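Local coordinates for protein Na-K-Cl cotransporter (Methanosarcina acetivorans, PDB 3G40) that forms the cytoplasmic C-terminal domain of a prokaryotic cation-chloride cotransporter, a membrane protein that probably carries chloride together with cations, at residues 37-41 / 74-80; 47-53 / 79-85; 97-101 / 133-139; 158-164 / 195-201. One frame throughout, in Å; residues are numbered along the deposited sequence.

The four contacts sample one twisted mixed sheet of ten strands and the helices packed on it. Contacts 1 and 2 are neighbours, centres 8 Å apart, and share Gly79 and Val80: the helix pair 30-44 and 64-77 of contact 1 lies on the strand pair of contact 2, with Phe75 CE1 3.9 Å from Val50 CG1. Contact 3 packs two helices whose inner residues rest on the same sheet; it meets contact 2 where Leu53 CD2 lies 4.0 Å from Gly99 CA. Contact 4 joins strands in the second half of the domain, its centre 29 Å from that of contact 2. Contact 1 also reaches the second subunit.

Contact 1 of 4, residues 37-41 / 74-80; sequences FDFLR and GFQEEGV
Stacking of Phe37 on Phe75 forms the apolar half of this contact. The two rings come from opposite directions and meet face to face, centroids 4.0 Å apart and planes at 16°, with Phe37 CE1 over the centre of the Phe75 ring. Having CG anti to the backbone N (chi1 -178°) swings the Phe37 ring across to the neighbouring helix, where Phe37 CZ, at the ring's edge, lies 3.6 Å from Gly74 C. Leu40 CB packs on Phe75 CZ.

Charge forms the other half. Arg41 NH1 donates to Glu78 OE1 at 2.8 Å, the oxygen in the guanidinium plane (N-H...O angle 156°). Asp38 OD1 lies 3.0 Å from the same NH1 but well out of that plane, a pairing of charge alone. The shared guanidinium probably offsets most of the two acids' mutual repulsion. A water between Asp38 OD1 and Glu78 OE2 is placed to donate to either. Glu78 OE2 also pairs with Arg154 of the second subunit, extending the network into the dimer.

Gly79 is the C-prime residue of a Schellman motif: Val80 N bonds Phe75 O and Gly79 N bonds Gln76 O, ending helix 64-77 beside helix 30-44 in this alpha/beta fold.

Contact 2 of 4, residues 47-53 / 79-85; sequences KGSVKLL and GVFSSWT
Phe81 lays its ring beside the Lys47 chain and Gly48 O, both of which approach obliquely. Lys47 CD is 3.5 Å from Phe81 CE1; the bend of the lysine at chi2 (-62°) brings its methylenes alongside the ring. Phe108 meets the same ring from outside the two strands. An alanine in place of Phe81 would probably leave the Lys47 chain without its apolar support and set it free to turn.

Strands 49-54 and 81-86, parallel neighbours joined through helix 64-77, make a beta-alpha-beta crossover. Their backbones alternate as donor and acceptor: Phe81 N bonds Gly48 O, Val50 N bonds Phe81 O, and Leu52 N bonds Ser83 O. Val50 O is gripped twice, by Ser83 N at 3.2 Å and by Ser82 OG at 2.8 Å. The hydroxyl reaches it because OG stands anti to its own backbone N (chi1 -168°); Ser72 OG of helix 64-77 is its other partner.

On the face of Val50 and Leu52, Leu52 CB meets Trp84 CB at 4.0 Å. On the other face Lys51 runs alongside Ser83, with Lys51 CG and CE each 3.6 Å from Ser83 OG, and Leu53 CD1 presses tightly on Thr85 CG2 at 3.5 Å. Strand 81-86 is outermost within this chain. The contact thus rests on a continuous ladder of backbone bonds, with Val50 O doubly satisfied by a backbone N-H and a serine hydroxyl, and with mixed apolar and polar side chains on both faces.

Contact 3 of 4, residues 97-101 / 133-139; sequences VVGME and KASMYRM
Helices 94-103 and 124-136 pack here on one face of the sheet, where the second ends in a Schellman motif with Arg138 as C-prime residue: Met139 N bonds Ala134 O and Arg138 N bonds Ser135 O. Tyr137 and Met139, at this helix end, reach across to Val97, Met100 and Glu101.

The Tyr137 ring is met from several sides. Met100 CB and Glu101 N lie over one face, both offset toward the rim, while Met100 CE touches Tyr137 CD1 at 3.5 Å. The methyl gets there through a bend at chi3 (-52°) at the end of an otherwise extended chain. The Glu101 carboxylate stands nearly perpendicular to the ring, planes 86° apart, with OE2 3.0 Å from Tyr137 CE2 and OE1 at the ring's edge. Val97 CG1 crosses the phenol end at about a right angle, 3.4 Å from Tyr137 OH. A serine in place of Tyr137 would probably open a gap beside Met100 CE and Val97.

Deeper in, the two sulfurs meet, Met100 SD to Met139 SD at 3.7 Å, and Ala134 CB lies 4.2 Å from Met100 SD. Both methionines rest on Leu24 and Leu113 of the sheet. No hydrogen bond crosses between the segments, so the helices are joined by apolar and sulfur contacts, with the carboxylate against an aromatic C-H edge probably adding a weak electrostatic attraction.

Contact 4 of 4, residues 158-164 / 195-201; sequences INLWIEN and SLSFMTF
Met199 CB sits over a face of the Trp161 indole, 3.6 Å from the centroid of its six-membered ring and 14° off the normal, a CH-pi contact. The next atom, CG, turns to Asn159 and lies 3.8 Å from Asn159 CB. SD then stays above the same six-membered ring, farther off at 5.1 Å from its centroid, in a Met-aromatic contact. CE finally folds back to Trp161 CH2 at 3.9 Å. Successive bends at chi2 (-76°) and chi3 (-46°) curl the chain over the indole. Trp161 NE1 bonds His248 on the adjoining strand 247-251, which helps fix the ring's rotation.

On the opposite face Leu160 and Phe198 lie side by side, pointing the same way. Leu196 CD1 meets Ile158 CG2 at 3.7 Å. Helices 179-192 and 205-222 cover this face. Ile162 CD1 comes over a face of the Phe198 ring.

Strands 157-161 and 195-201, parallel neighbours joined through helix 179-192, form a beta-alpha-beta crossover. Five N-H...O bonds lace their backbones, from Ile158 N to Ser195 O through Ile162 N to Met199 O. Beyond them Thr200 OG1 donates to Ile162 O at 2.6 Å, continuing the linkage with a side chain. The contact therefore combines regular parallel-sheet bonding with apolar burial on the helix side and a methionine curled over a tryptophan, by CH-pi and a longer sulfur-aromatic contact, on the other.

Contact 1 of 4, residues 37-41 / 74-80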
# COMPACT_ATOMS: atom_id res chain seq x y z
N PHE A 37 8.39 -2.32 0.83
CA PHE A 37 9.09 -3.30 0.01
C PHE A 37 8.76 -3.19 -1.49
O PHE A 37 9.66 -3.13 -2.34
CB PHE A 37 8.78 -4.72 0.51
CG PHE A 37 9.50 -5.81 -0.23
CD1 PHE A 37 10.62 -6.43 0.34
CD2 PHE A 37 9.01 -6.30 -1.44
CE1 PHE A 37 11.28 -7.48 -0.31
CE2 PHE A 37 9.66 -7.34 -2.11
CZ PHE A 37 10.80 -7.94 -1.53
N ASP A 38 7.48 -3.19 -1.84
CA ASP A 38 7.12 -3.24 -3.26
C ASP A 38 7.58 -2.00 -4.01
O ASP A 38 7.94 -2.06 -5.18
CB ASP A 38 5.61 -3.46 -3.43
CG ASP A 38 5.19 -4.90 -3.20
OD1 ASP A 38 6.07 -5.80 -3.19
OD2 ASP A 38 3.98 -5.15 -3.02
N PHE A 39 7.53 -0.88 -3.32
CA PHE A 39 7.93 0.40 -3.90
C PHE A 39 9.44 0.42 -4.10
O PHE A 39 9.93 0.84 -5.14
CB PHE A 39 7.46 1.55 -2.99
CG PHE A 39 7.72 2.93 -3.56
CD1 PHE A 39 7.24 3.29 -4.82
CD2 PHE A 39 8.42 3.87 -2.82
CE1 PHE A 39 7.47 4.56 -5.33
CE2 PHE A 39 8.65 5.15 -3.32
CZ PHE A 39 8.17 5.50 -4.59
N LEU A 40 10.20 -0.05 -3.10
CA LEU A 40 11.65 -0.14 -3.26
C LEU A 40 11.94 -1.08 -4.43
O LEU A 40 12.84 -0.82 -5.23
CB LEU A 40 12.31 -0.69 -1.96
CG LEU A 40 12.24 0.27 -0.78
CD1 LEU A 40 12.62 -0.40 0.56
CD2 LEU A 40 13.11 1.49 -1.03
N ARG A 41 11.20 -2.17 -4.52
CA ARG A 41 11.37 -3.10 -5.64
C ARG A 41 11.06 -2.41 -7.00
O ARG A 41 11.79 -2.60 -7.99
CB ARG A 41 10.49 -4.31 -5.45
CG ARG A 41 10.64 -5.37 -6.51
CD ARG A 41 9.37 -6.18 -6.55
NE ARG A 41 8.23 -5.29 -6.79
CZ ARG A 41 6.97 -5.60 -6.53
NH1 ARG A 41 6.67 -6.79 -6.01
NH2 ARG A 41 6.00 -4.72 -6.80
N GLY A 74 14.10 -11.78 0.18
CA GLY A 74 12.87 -11.51 -0.56
C GLY A 74 13.15 -10.66 -1.79
O GLY A 74 12.61 -10.92 -2.86
N PHE A 75 13.99 -9.63 -1.64
CA PHE A 75 14.35 -8.79 -2.78
C PHE A 75 14.97 -9.63 -3.88
O PHE A 75 14.62 -9.48 -5.06
CB PHE A 75 15.27 -7.64 -2.37
CG PHE A 75 14.55 -6.46 -1.75
CD1 PHE A 75 14.74 -6.14 -0.42
CD2 PHE A 75 13.67 -5.68 -2.51
CE1 PHE A 75 14.10 -5.06 0.16
CE2 PHE A 75 13.00 -4.59 -1.94
CZ PHE A 75 13.21 -4.28 -0.61
N GLN A 76 15.88 -10.52 -3.50
CA GLN A 76 16.55 -11.38 -4.46
C GLN A 76 15.56 -12.25 -5.21
O GLN A 76 15.69 -12.42 -6.43
CB GLN A 76 17.62 -12.26 -3.77
CG GLN A 76 18.79 -11.47 -3.20
CD GLN A 76 19.92 -12.35 -2.66
OE1 GLN A 76 20.38 -13.28 -3.33
NE2 GLN A 76 20.37 -12.04 -1.45
N GLU A 77 14.61 -12.83 -4.49
CA GLU A 77 13.53 -13.61 -5.10
C GLU A 77 12.72 -12.78 -6.11
O GLU A 77 12.20 -13.32 -7.07
CB GLU A 77 12.57 -14.13 -4.03
CG GLU A 77 13.21 -15.02 -2.99
CD GLU A 77 12.25 -15.42 -1.88
OE1 GLU A 77 11.19 -14.77 -1.75
OE2 GLU A 77 12.57 -16.38 -1.15
N GLU A 78 12.61 -11.48 -5.86
CA GLU A 78 11.77 -10.63 -6.72
C GLU A 78 12.60 -9.87 -7.76
O GLU A 78 12.14 -8.89 -8.35
CB GLU A 78 10.84 -9.73 -5.86
CG GLU A 78 9.95 -10.59 -4.93
CD GLU A 78 8.69 -9.89 -4.37
OE1 GLU A 78 8.21 -8.91 -4.97
OE2 GLU A 78 8.17 -10.36 -3.33
N GLY A 79 13.82 -10.36 -7.99
CA GLY A 79 14.65 -9.92 -9.10
C GLY A 79 15.51 -8.69 -8.87
O GLY A 79 15.96 -8.04 -9.82
N VAL A 80 15.77 -8.39 -7.60
CA VAL A 80 16.59 -7.23 -7.24
C VAL A 80 17.76 -7.72 -6.37
O VAL A 80 17.58 -8.57 -5.50
CB VAL A 80 15.75 -6.19 -6.52
CG1 VAL A 80 16.60 -5.07 -5.95
CG2 VAL A 80 14.67 -5.60 -7.52
O HOH W 1 5.97 -8.44 -3.00

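Contact 2 of 4, residues 47-53 / 79-85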
# COMPACT_ATOMS: atom_id res chain seq x y z
N LYS A 47 17.55 -5.81 -11.71
CA LYS A 47 19.01 -5.78 -11.55
C LYS A 47 19.56 -4.52 -10.89
O LYS A 47 20.77 -4.31 -10.89
CB LYS A 47 19.72 -6.03 -12.89
CG LYS A 47 19.39 -7.36 -13.57
CD LYS A 47 19.80 -8.55 -12.73
CE LYS A 47 19.81 -9.82 -13.57
NZ LYS A 47 20.61 -10.91 -12.93
N GLY A 48 18.68 -3.67 -10.34
CA GLY A 48 19.11 -2.63 -9.42
C GLY A 48 19.49 -3.32 -8.11
O GLY A 48 19.59 -4.54 -8.06
N SER A 49 19.71 -2.57 -7.04
CA SER A 49 19.98 -3.23 -5.75
C SER A 49 19.49 -2.46 -4.54
O SER A 49 19.30 -1.25 -4.59
CB SER A 49 21.47 -3.54 -5.58
OG SER A 49 22.21 -2.35 -5.40
N VAL A 50 19.32 -3.19 -3.44
CA VAL A 50 18.87 -2.63 -2.18
C VAL A 50 19.77 -3.12 -1.03
O VAL A 50 19.81 -4.32 -0.75
CB VAL A 50 17.42 -3.05 -1.88
CG1 VAL A 50 17.01 -2.55 -0.51
CG2 VAL A 50 16.45 -2.50 -2.98
N LYS A 51 20.48 -2.20 -0.38
CA LYS A 51 21.23 -2.52 0.82
C LYS A 51 20.43 -2.11 2.06
O LYS A 51 20.17 -0.93 2.27
CB LYS A 51 22.59 -1.82 0.82
CG LYS A 51 23.46 -2.22 2.01
CD LYS A 51 24.89 -1.73 1.81
CE LYS A 51 25.91 -2.85 2.04
NZ LYS A 51 25.63 -3.64 3.27
N LEU A 52 20.05 -3.09 2.87
CA LEU A 52 19.33 -2.80 4.09
C LEU A 52 20.31 -2.52 5.21
O LEU A 52 21.08 -3.38 5.59
CB LEU A 52 18.43 -3.97 4.44
CG LEU A 52 17.47 -4.34 3.31
CD1 LEU A 52 16.72 -5.61 3.63
CD2 LEU A 52 16.48 -3.16 2.99
N LEU A 53 20.28 -1.29 5.73
CA LEU A 53 21.16 -0.87 6.81
C LEU A 53 20.35 -0.81 8.09
O LEU A 53 19.67 0.18 8.37
CB LEU A 53 21.79 0.49 6.50
CG LEU A 53 22.67 1.12 7.59
CD1 LEU A 53 23.87 0.24 7.89
CD2 LEU A 53 23.14 2.50 7.15
N GLY A 79 13.82 -10.36 -7.99
CA GLY A 79 14.65 -9.92 -9.10
C GLY A 79 15.51 -8.69 -8.87
O GLY A 79 15.96 -8.04 -9.82
N VAL A 80 15.77 -8.39 -7.60
CA VAL A 80 16.59 -7.23 -7.24
C VAL A 80 17.76 -7.72 -6.37
O VAL A 80 17.58 -8.57 -5.50
CB VAL A 80 15.75 -6.19 -6.52
CG1 VAL A 80 16.60 -5.07 -5.95
CG2 VAL A 80 14.67 -5.60 -7.52
N PHE A 81 18.96 -7.23 -6.62
CA PHE A 81 20.11 -7.64 -5.80
C PHE A 81 19.96 -7.03 -4.41
O PHE A 81 19.40 -5.94 -4.26
CB PHE A 81 21.41 -7.20 -6.45
CG PHE A 81 21.67 -7.87 -7.77
CD1 PHE A 81 21.72 -7.12 -8.94
CD2 PHE A 81 21.87 -9.24 -7.83
CE1 PHE A 81 21.97 -7.73 -10.16
CE2 PHE A 81 22.12 -9.86 -9.05
CZ PHE A 81 22.17 -9.11 -10.21
N SER A 82 20.48 -7.71 -3.39
CA SER A 82 20.28 -7.20 -2.05
C SER A 82 21.33 -7.69 -1.06
O SER A 82 21.89 -8.79 -1.20
CB SER A 82 18.89 -7.58 -1.53
OG SER A 82 18.60 -6.85 -0.36
N SER A 83 21.58 -6.87 -0.05
CA SER A 83 22.45 -7.27 1.05
C SER A 83 21.91 -6.57 2.30
O SER A 83 21.03 -5.72 2.22
CB SER A 83 23.89 -6.83 0.76
OG SER A 83 23.95 -5.43 0.54
N TRP A 84 22.42 -6.94 3.47
CA TRP A 84 21.94 -6.33 4.68
C TRP A 84 23.09 -6.29 5.68
O TRP A 84 24.03 -7.09 5.61
CB TRP A 84 20.76 -7.14 5.26
CG TRP A 84 21.12 -8.54 5.62
CD1 TRP A 84 21.11 -9.63 4.80
CD2 TRP A 84 21.57 -9.01 6.91
NE1 TRP A 84 21.53 -10.75 5.49
CE2 TRP A 84 21.81 -10.40 6.79
CE3 TRP A 84 21.78 -8.40 8.14
CZ2 TRP A 84 22.27 -11.18 7.86
CZ3 TRP A 84 22.24 -9.18 9.22
CH2 TRP A 84 22.46 -10.56 9.06
N THR A 85 23.04 -5.33 6.58
CA THR A 85 23.99 -5.33 7.70
C THR A 85 23.22 -4.74 8.87
O THR A 85 22.16 -4.14 8.68
CB THR A 85 25.24 -4.48 7.38
OG1 THR A 85 26.18 -4.59 8.46
CG2 THR A 85 24.87 -3.03 7.22

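Contact 3 of 4, residues 97-101 / 133-139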
# COMPACT_ATOMS: atom_id res chain seq x y z
N VAL A 97 26.30 7.80 8.38
CA VAL A 97 27.54 8.29 7.79
C VAL A 97 28.52 7.15 7.58
O VAL A 97 29.11 7.02 6.50
CB VAL A 97 28.19 9.37 8.68
CG1 VAL A 97 29.64 9.60 8.26
CG2 VAL A 97 27.39 10.65 8.62
N VAL A 98 28.68 6.31 8.60
CA VAL A 98 29.51 5.11 8.48
C VAL A 98 28.95 4.20 7.39
O VAL A 98 29.69 3.65 6.58
CB VAL A 98 29.58 4.34 9.81
CG1 VAL A 98 30.30 3.00 9.62
CG2 VAL A 98 30.27 5.18 10.89
N GLY A 99 27.62 4.05 7.37
CA GLY A 99 26.96 3.24 6.37
C GLY A 99 27.36 3.65 4.96
O GLY A 99 27.75 2.82 4.14
N MET A 100 27.27 4.95 4.69
CA MET A 100 27.61 5.48 3.37
C MET A 100 29.12 5.44 3.14
O MET A 100 29.58 5.16 2.03
CB MET A 100 27.09 6.91 3.23
CG MET A 100 25.61 7.06 3.53
SD MET A 100 24.99 8.72 3.16
CE MET A 100 26.17 9.73 4.05
N GLU A 101 29.89 5.73 4.18
CA GLU A 101 31.34 5.71 4.09
C GLU A 101 31.81 4.33 3.66
O GLU A 101 32.75 4.20 2.88
CB GLU A 101 31.97 6.09 5.44
CG GLU A 101 33.48 6.20 5.41
CD GLU A 101 33.98 7.27 4.46
OE1 GLU A 101 34.62 8.23 4.94
OE2 GLU A 101 33.72 7.17 3.24
N LYS A 133 25.01 15.56 3.93
CA LYS A 133 26.17 14.68 3.93
C LYS A 133 26.22 13.71 2.74
O LYS A 133 27.29 13.34 2.27
CB LYS A 133 26.21 13.85 5.22
CG LYS A 133 26.44 14.64 6.51
CD LYS A 133 27.92 14.88 6.79
CE LYS A 133 28.12 15.50 8.17
NZ LYS A 133 29.40 16.25 8.29
N ALA A 134 25.05 13.29 2.26
CA ALA A 134 24.98 12.26 1.21
C ALA A 134 25.71 12.68 -0.05
O ALA A 134 26.33 11.85 -0.73
CB ALA A 134 23.52 11.89 0.90
N SER A 135 25.66 13.97 -0.36
CA SER A 135 26.31 14.50 -1.55
C SER A 135 27.82 14.33 -1.46
O SER A 135 28.49 14.09 -2.47
CB SER A 135 25.95 15.98 -1.72
OG SER A 135 24.56 16.18 -1.51
N MET A 136 28.35 14.44 -0.25
CA MET A 136 29.78 14.29 -0.01
C MET A 136 30.29 12.92 -0.45
O MET A 136 31.42 12.79 -0.92
CB MET A 136 30.09 14.52 1.47
CG MET A 136 29.52 15.81 2.03
SD MET A 136 29.83 16.00 3.80
CE MET A 136 29.13 17.63 4.09
N TYR A 137 29.45 11.90 -0.29
CA TYR A 137 29.84 10.55 -0.67
C TYR A 137 29.36 10.18 -2.08
O TYR A 137 29.12 9.01 -2.38
CB TYR A 137 29.31 9.54 0.36
CG TYR A 137 29.91 9.73 1.74
CD1 TYR A 137 29.29 10.54 2.67
CD2 TYR A 137 31.10 9.12 2.09
CE1 TYR A 137 29.83 10.73 3.93
CE2 TYR A 137 31.66 9.30 3.35
CZ TYR A 137 31.02 10.11 4.26
OH TYR A 137 31.56 10.29 5.51
N ARG A 138 29.24 11.20 -2.93
CA ARG A 138 28.77 10.99 -4.30
C ARG A 138 27.43 10.24 -4.34
O ARG A 138 27.22 9.37 -5.18
CB ARG A 138 29.81 10.21 -5.11
CG ARG A 138 31.17 10.88 -5.20
CD ARG A 138 32.22 9.90 -5.68
NE ARG A 138 31.81 9.22 -6.91
CZ ARG A 138 32.39 8.12 -7.38
NH1 ARG A 138 33.40 7.56 -6.72
NH2 ARG A 138 31.95 7.56 -8.50
N MET A 139 26.53 10.58 -3.41
CA MET A 139 25.24 9.90 -3.36
C MET A 139 24.04 10.79 -3.68
O MET A 139 23.95 11.93 -3.23
CB MET A 139 25.03 9.23 -2.00
CG MET A 139 25.77 7.92 -1.83
SD MET A 139 25.47 7.18 -0.21
CE MET A 139 23.94 6.28 -0.47

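Contact 4 of 4, residues 158-164 / 195-201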
# COMPACT_ATOMS: atom_id res chain seq x y z
N ILE A 158 1.61 9.34 -12.72
CA ILE A 158 2.82 9.92 -12.16
C ILE A 158 2.98 11.32 -12.73
O ILE A 158 2.88 11.50 -13.94
CB ILE A 158 4.08 9.08 -12.53
CG1 ILE A 158 3.93 7.64 -12.03
CG2 ILE A 158 5.33 9.70 -11.94
CD1 ILE A 158 4.94 6.66 -12.64
N ASN A 159 3.23 12.31 -11.87
CA ASN A 159 3.62 13.65 -12.32
C ASN A 159 5.08 13.88 -11.99
O ASN A 159 5.49 13.68 -10.84
CB ASN A 159 2.81 14.75 -11.63
CG ASN A 159 1.37 14.82 -12.11
OD1 ASN A 159 1.01 14.29 -13.16
ND2 ASN A 159 0.53 15.51 -11.34
N LEU A 160 5.87 14.31 -12.97
CA LEU A 160 7.24 14.76 -12.69
C LEU A 160 7.21 16.29 -12.75
O LEU A 160 6.93 16.87 -13.80
CB LEU A 160 8.19 14.23 -13.77
CG LEU A 160 9.67 13.94 -13.56
CD1 LEU A 160 10.37 14.48 -14.79
CD2 LEU A 160 10.32 14.44 -12.22
N TRP A 161 7.49 16.92 -11.61
CA TRP A 161 7.52 18.37 -11.52
C TRP A 161 8.89 18.91 -11.84
O TRP A 161 9.87 18.61 -11.17
CB TRP A 161 7.10 18.82 -10.11
CG TRP A 161 5.66 18.57 -9.85
CD1 TRP A 161 5.11 17.42 -9.38
CD2 TRP A 161 4.58 19.47 -10.10
NE1 TRP A 161 3.74 17.56 -9.29
CE2 TRP A 161 3.39 18.81 -9.73
CE3 TRP A 161 4.50 20.79 -10.58
CZ2 TRP A 161 2.14 19.42 -9.82
CZ3 TRP A 161 3.25 21.39 -10.67
CH2 TRP A 161 2.09 20.70 -10.30
N ILE A 162 8.96 19.72 -12.89
CA ILE A 162 10.21 20.27 -13.36
C ILE A 162 10.29 21.75 -12.99
O ILE A 162 9.42 22.53 -13.35
CB ILE A 162 10.33 20.07 -14.87
CG1 ILE A 162 10.41 18.56 -15.15
CG2 ILE A 162 11.53 20.81 -15.42
CD1 ILE A 162 10.37 18.19 -16.59
N GLU A 163 11.33 22.11 -12.24
CA GLU A 163 11.47 23.45 -11.69
C GLU A 163 11.62 24.49 -12.79
O GLU A 163 12.23 24.23 -13.83
CB GLU A 163 12.67 23.52 -10.74
CG GLU A 163 12.53 22.68 -9.47
CD GLU A 163 11.32 23.08 -8.64
OE1 GLU A 163 10.94 24.27 -8.67
OE2 GLU A 163 10.75 22.20 -7.96
N ASN A 164 11.06 25.68 -12.54
CA ASN A 164 11.20 26.78 -13.48
C ASN A 164 12.67 26.99 -13.83
O ASN A 164 13.51 27.17 -12.94
CB ASN A 164 10.61 28.06 -12.89
CG ASN A 164 10.37 29.14 -13.93
OD1 ASN A 164 10.37 28.87 -15.13
ND2 ASN A 164 10.15 30.36 -13.47
N SER A 195 0.65 6.15 -16.47
CA SER A 195 0.79 7.32 -17.35
C SER A 195 1.65 8.39 -16.69
O SER A 195 1.54 8.63 -15.49
CB SER A 195 -0.59 7.91 -17.67
OG SER A 195 -1.36 6.95 -18.34
N LEU A 196 2.52 9.02 -17.48
CA LEU A 196 3.46 10.01 -16.97
C LEU A 196 3.16 11.39 -17.53
O LEU A 196 2.96 11.52 -18.74
CB LEU A 196 4.89 9.61 -17.34
CG LEU A 196 6.01 10.56 -16.94
CD1 LEU A 196 6.02 10.84 -15.43
CD2 LEU A 196 7.38 9.98 -17.37
N SER A 197 3.14 12.40 -16.67
CA SER A 197 3.02 13.80 -17.13
C SER A 197 4.20 14.61 -16.62
O SER A 197 4.69 14.39 -15.51
CB SER A 197 1.73 14.48 -16.64
OG SER A 197 0.57 13.81 -17.06
N PHE A 198 4.65 15.55 -17.45
CA PHE A 198 5.64 16.54 -17.02
C PHE A 198 4.89 17.81 -16.67
O PHE A 198 4.12 18.33 -17.49
CB PHE A 198 6.63 16.87 -18.15
CG PHE A 198 7.56 15.76 -18.52
CD1 PHE A 198 8.33 15.85 -19.67
CD2 PHE A 198 7.69 14.63 -17.72
CE1 PHE A 198 9.21 14.85 -20.03
CE2 PHE A 198 8.57 13.61 -18.08
CZ PHE A 198 9.33 13.73 -19.22
N MET A 199 5.13 18.32 -15.47
CA MET A 199 4.49 19.53 -14.96
C MET A 199 5.52 20.62 -14.71
O MET A 199 6.59 20.37 -14.14
CB MET A 199 3.77 19.22 -13.64
CG MET A 199 2.90 17.95 -13.68
SD MET A 199 1.35 18.21 -14.56
CE MET A 199 0.87 19.77 -13.85
N THR A 200 5.23 21.85 -15.14
CA THR A 200 6.09 22.96 -14.78
C THR A 200 5.26 24.24 -14.66
O THR A 200 4.04 24.19 -14.75
CB THR A 200 7.27 23.14 -15.77
OG1 THR A 200 8.27 23.98 -15.19
CG2 THR A 200 6.78 23.77 -17.08
N PHE A 201 5.92 25.37 -14.44
CA PHE A 201 5.22 26.65 -14.31
C PHE A 201 6.05 27.75 -14.93
O PHE A 201 7.27 27.60 -15.08
CB PHE A 201 4.95 26.95 -12.84
CG PHE A 201 6.17 26.79 -11.98
CD1 PHE A 201 6.95 27.88 -11.65
CD2 PHE A 201 6.54 25.53 -11.53
CE1 PHE A 201 8.08 27.72 -10.86
CE2 PHE A 201 7.67 25.37 -10.74
CZ PHE A 201 8.44 26.46 -10.42
O HOH W 2 0.07 11.49 -15.31